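Local coordinates for minor capsid protein (PDB 6G42) that forms the pentons of the mavirus capsid, a single jelly-roll protein that assembles as a pentamer, probably at the icosahedral vertices, at residues 232-237 / 278-283. Sequence-based numbering, arbitrary orientation.
Sequences GVFLTN and TIYDYD
Phe234 and Tyr280 make this contact between them, reaching from opposite directions across strand 201-207, which pairs on one flank with strand 236-239 and on the other with strand 272-281. Backbone hydrogen bonds, Leu235 with Ile206 and Tyr280 with Ser202, tie both segments to strand 201-207. Along 232-237 the chain first passes Gly232, whose CA lies in the plane of the Phe234 ring; with no side chain, it lets the ring edge come close to the backbone, its CA 3.9 Å from Phe234 CE1. Val233 turns to Val213 and Tyr215. At Phe234 the chain reaches Tyr280: CG stands anti to the carbonyl carbon (chi1 -72°), and the buried ring also touches Val205, with its far end at the tyrosine. The closest approach, Phe234 CZ to Tyr280 OH, is 3.3 Å, and Phe234 CE2 lies 3.9 Å from Tyr280 CZ. Ring centroids are 5.7 Å apart and the planes tilted by 33°, so the rings meet at a slant. Leu235 and Thr236 then serve another layer, packing on Leu51, Val53 and Phe56 of strand 49-62, in the facing sheet of the jelly roll.

A long aromatic suits both positions, because even the nearest CA atoms of the two segments, those of Phe234 and Thr278, are 9.9 Å apart. Phenylalanine fits the buried side, having no polar group to satisfy; tyrosine fits the partly exposed side, where Lys286 also packs against it. Joined by van der Waals contact of Phe234 CE2 and CZ with the phenol end of Tyr280, the segments gain a small, non-directional link, largely apolar in character.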
ATOM      1  N   GLY C 232      -6.445  35.068   0.374  1.00 64.94           N
ATOM      2  CA  GLY C 232      -6.602  34.434  -0.934  1.00 63.87           C
ATOM      3  C   GLY C 232      -7.670  33.353  -0.959  1.00 62.47           C
ATOM      4  O   GLY C 232      -7.921  32.691   0.048  1.00 60.83           O
ATOM      5  N   VAL C 233      -8.286  33.179  -2.127  1.00 63.35           N
ATOM      6  CA  VAL C 233      -9.318  32.165  -2.352  1.00 62.61           C
ATOM      7  C   VAL C 233      -8.651  30.909  -2.900  1.00 63.61           C
ATOM      8  O   VAL C 233      -8.081  30.927  -3.992  1.00 63.18           O
ATOM      9  CB  VAL C 233     -10.392  32.657  -3.339  1.00 62.32           C
ATOM     10  CG1 VAL C 233     -11.436  31.579  -3.594  1.00 62.22           C
ATOM     11  CG2 VAL C 233     -11.060  33.919  -2.803  1.00 63.50           C
ATOM     12  N   PHE C 234      -8.713  29.840  -2.111  1.00 64.89           N
ATOM     13  CA  PHE C 234      -8.133  28.544  -2.443  1.00 64.75           C
ATOM     14  C   PHE C 234      -9.229  27.513  -2.168  1.00 62.81           C
ATOM     15  O   PHE C 234      -9.671  27.388  -1.026  1.00 63.69           O
ATOM     16  CB  PHE C 234      -6.922  28.244  -1.546  1.00 68.03           C
ATOM     17  CG  PHE C 234      -5.691  29.071  -1.842  1.00 72.30           C
ATOM     18  CD1 PHE C 234      -5.676  30.445  -1.636  1.00 74.57           C
ATOM     19  CD2 PHE C 234      -4.514  28.460  -2.268  1.00 75.68           C
ATOM     20  CE1 PHE C 234      -4.537  31.197  -1.889  1.00 76.25           C
ATOM     21  CE2 PHE C 234      -3.368  29.209  -2.522  1.00 76.58           C
ATOM     22  CZ  PHE C 234      -3.380  30.578  -2.332  1.00 76.10           C
ATOM     23  N   LEU C 235      -9.668  26.788  -3.198  1.00 61.63           N
ATOM     24  CA  LEU C 235     -10.736  25.774  -3.058  1.00 61.16           C
ATOM     25  C   LEU C 235     -10.246  24.349  -2.760  1.00 58.38           C
ATOM     26  O   LEU C 235     -10.958  23.574  -2.127  1.00 53.37           O
ATOM     27  CB  LEU C 235     -11.632  25.773  -4.294  1.00 61.11           C
ATOM     28  CG  LEU C 235     -12.288  27.112  -4.641  1.00 62.19           C
ATOM     29  CD1 LEU C 235     -13.322  26.898  -5.735  1.00 62.08           C
ATOM     30  CD2 LEU C 235     -12.932  27.784  -3.438  1.00 62.52           C
ATOM     31  N   THR C 236      -9.057  24.006  -3.245  1.00 58.14           N
ATOM     32  CA  THR C 236      -8.354  22.798  -2.804  1.00 58.59           C
ATOM     33  C   THR C 236      -6.849  22.959  -3.031  1.00 56.74           C
ATOM     34  O   THR C 236      -6.424  23.758  -3.865  1.00 52.66           O
ATOM     35  CB  THR C 236      -8.901  21.504  -3.475  1.00 59.05           C
ATOM     36  OG1 THR C 236      -8.370  20.343  -2.814  1.00 56.51           O
ATOM     37  CG2 THR C 236      -8.562  21.445  -4.968  1.00 60.38           C
ATOM     38  N   ASN C 237      -6.071  22.206  -2.255  1.00 57.31           N
ATOM     39  CA  ASN C 237      -4.613  22.167  -2.337  1.00 57.78           C
ATOM     40  C   ASN C 237      -4.189  20.743  -2.607  1.00 54.04           C
ATOM     41  O   ASN C 237      -4.219  19.912  -1.697  1.00 56.90           O
ATOM     42  CB  ASN C 237      -3.989  22.558  -1.003  1.00 63.77           C
ATOM     43  CG  ASN C 237      -3.922  24.043  -0.796  1.00 71.31           C
ATOM     44  OD1 ASN C 237      -4.890  24.761  -1.047  1.00 77.46           O
ATOM     45  ND2 ASN C 237      -2.781  24.518  -0.297  1.00 78.16           N
ATOM     46  N   THR C 278      -4.002  26.554 -10.864  1.00 46.73           N
ATOM     47  CA  THR C 278      -2.769  27.307 -10.688  1.00 44.75           C
ATOM     48  C   THR C 278      -1.732  26.426 -10.008  1.00 45.58           C
ATOM     49  O   THR C 278      -2.054  25.695  -9.069  1.00 48.25           O
ATOM     50  CB  THR C 278      -3.006  28.531  -9.792  1.00 45.35           C
ATOM     51  OG1 THR C 278      -4.191  29.222 -10.205  1.00 44.89           O
ATOM     52  CG2 THR C 278      -1.837  29.480  -9.870  1.00 46.47           C
ATOM     53  N   ILE C 279      -0.492  26.522 -10.478  1.00 44.13           N
ATOM     54  CA  ILE C 279       0.625  25.758  -9.944  1.00 45.15           C
ATOM     55  C   ILE C 279       1.462  26.695  -9.080  1.00 46.87           C
ATOM     56  O   ILE C 279       1.853  27.765  -9.540  1.00 49.14           O
ATOM     57  CB  ILE C 279       1.516  25.187 -11.078  1.00 45.64           C
ATOM     58  CG1 ILE C 279       0.692  24.350 -12.062  1.00 46.93           C
ATOM     59  CG2 ILE C 279       2.641  24.322 -10.512  1.00 45.66           C
ATOM     60  CD1 ILE C 279       1.356  24.172 -13.414  1.00 48.23           C
ATOM     61  N   TYR C 280       1.741  26.284  -7.843  1.00 48.95           N
ATOM     62  CA  TYR C 280       2.701  26.977  -6.961  1.00 49.48           C
ATOM     63  C   TYR C 280       4.021  26.225  -6.936  1.00 50.03           C
ATOM     64  O   TYR C 280       4.035  25.030  -6.665  1.00 51.47           O
ATOM     65  CB  TYR C 280       2.153  27.078  -5.534  1.00 48.57           C
ATOM     66  CG  TYR C 280       1.154  28.189  -5.370  1.00 48.68           C
ATOM     67  CD1 TYR C 280      -0.164  28.031  -5.787  1.00 49.34           C
ATOM     68  CD2 TYR C 280       1.530  29.411  -4.824  1.00 49.07           C
ATOM     69  CE1 TYR C 280      -1.085  29.057  -5.655  1.00 50.47           C
ATOM     70  CE2 TYR C 280       0.620  30.446  -4.690  1.00 50.52           C
ATOM     71  CZ  TYR C 280      -0.688  30.267  -5.102  1.00 51.95           C
ATOM     72  OH  TYR C 280      -1.594  31.296  -4.962  1.00 54.05           O
ATOM     73  N   ASP C 281       5.120  26.924  -7.217  1.00 50.62           N
ATOM     74  CA  ASP C 281       6.460  26.352  -7.060  1.00 53.20           C
ATOM     75  C   ASP C 281       6.928  26.464  -5.601  1.00 54.38           C
ATOM     76  O   ASP C 281       6.282  27.122  -4.782  1.00 54.91           O
ATOM     77  CB  ASP C 281       7.467  27.037  -7.999  1.00 55.13           C
ATOM     78  CG  ASP C 281       7.287  26.644  -9.470  1.00 57.03           C
ATOM     79  OD1 ASP C 281       6.290  25.977  -9.819  1.00 61.00           O
ATOM     80  OD2 ASP C 281       8.156  27.016 -10.292  1.00 56.18           O
ATOM     81  N   TYR C 282       8.050  25.819  -5.284  1.00 56.48           N
ATOM     82  CA  TYR C 282       8.626  25.865  -3.924  1.00 57.47           C
ATOM     83  C   TYR C 282       9.146  27.244  -3.510  1.00 57.96           C
ATOM     84  O   TYR C 282       9.106  27.575  -2.327  1.00 58.12           O
ATOM     85  CB  TYR C 282       9.711  24.794  -3.738  1.00 57.31           C
ATOM     86  CG  TYR C 282       9.116  23.444  -3.436  1.00 57.99           C
ATOM     87  CD1 TYR C 282       8.522  23.192  -2.208  1.00 58.93           C
ATOM     88  CD2 TYR C 282       9.124  22.425  -4.381  1.00 60.00           C
ATOM     89  CE1 TYR C 282       7.955  21.963  -1.925  1.00 59.22           C
ATOM     90  CE2 TYR C 282       8.560  21.188  -4.108  1.00 60.31           C
ATOM     91  CZ  TYR C 282       7.972  20.964  -2.879  1.00 59.28           C
ATOM     92  OH  TYR C 282       7.413  19.743  -2.606  1.00 60.48           O
ATOM     93  N   ASP C 283       9.600  28.046  -4.478  1.00 58.61           N
ATOM     94  CA  ASP C 283       9.919  29.474  -4.232  1.00 58.98           C
ATOM     95  C   ASP C 283       8.687  30.411  -4.154  1.00 61.45           C
ATOM     96  O   ASP C 283       8.827  31.635  -4.145  1.00 61.28           O
ATOM     97  CB  ASP C 283      10.958  29.994  -5.243  1.00 57.79           C
ATOM     98  CG  ASP C 283      10.482  29.937  -6.687  1.00 57.29           C
ATOM     99  OD1 ASP C 283       9.264  30.028  -6.948  1.00 56.42           O
ATOM    100  OD2 ASP C 283      11.349  29.802  -7.577  1.00 54.88           O
TER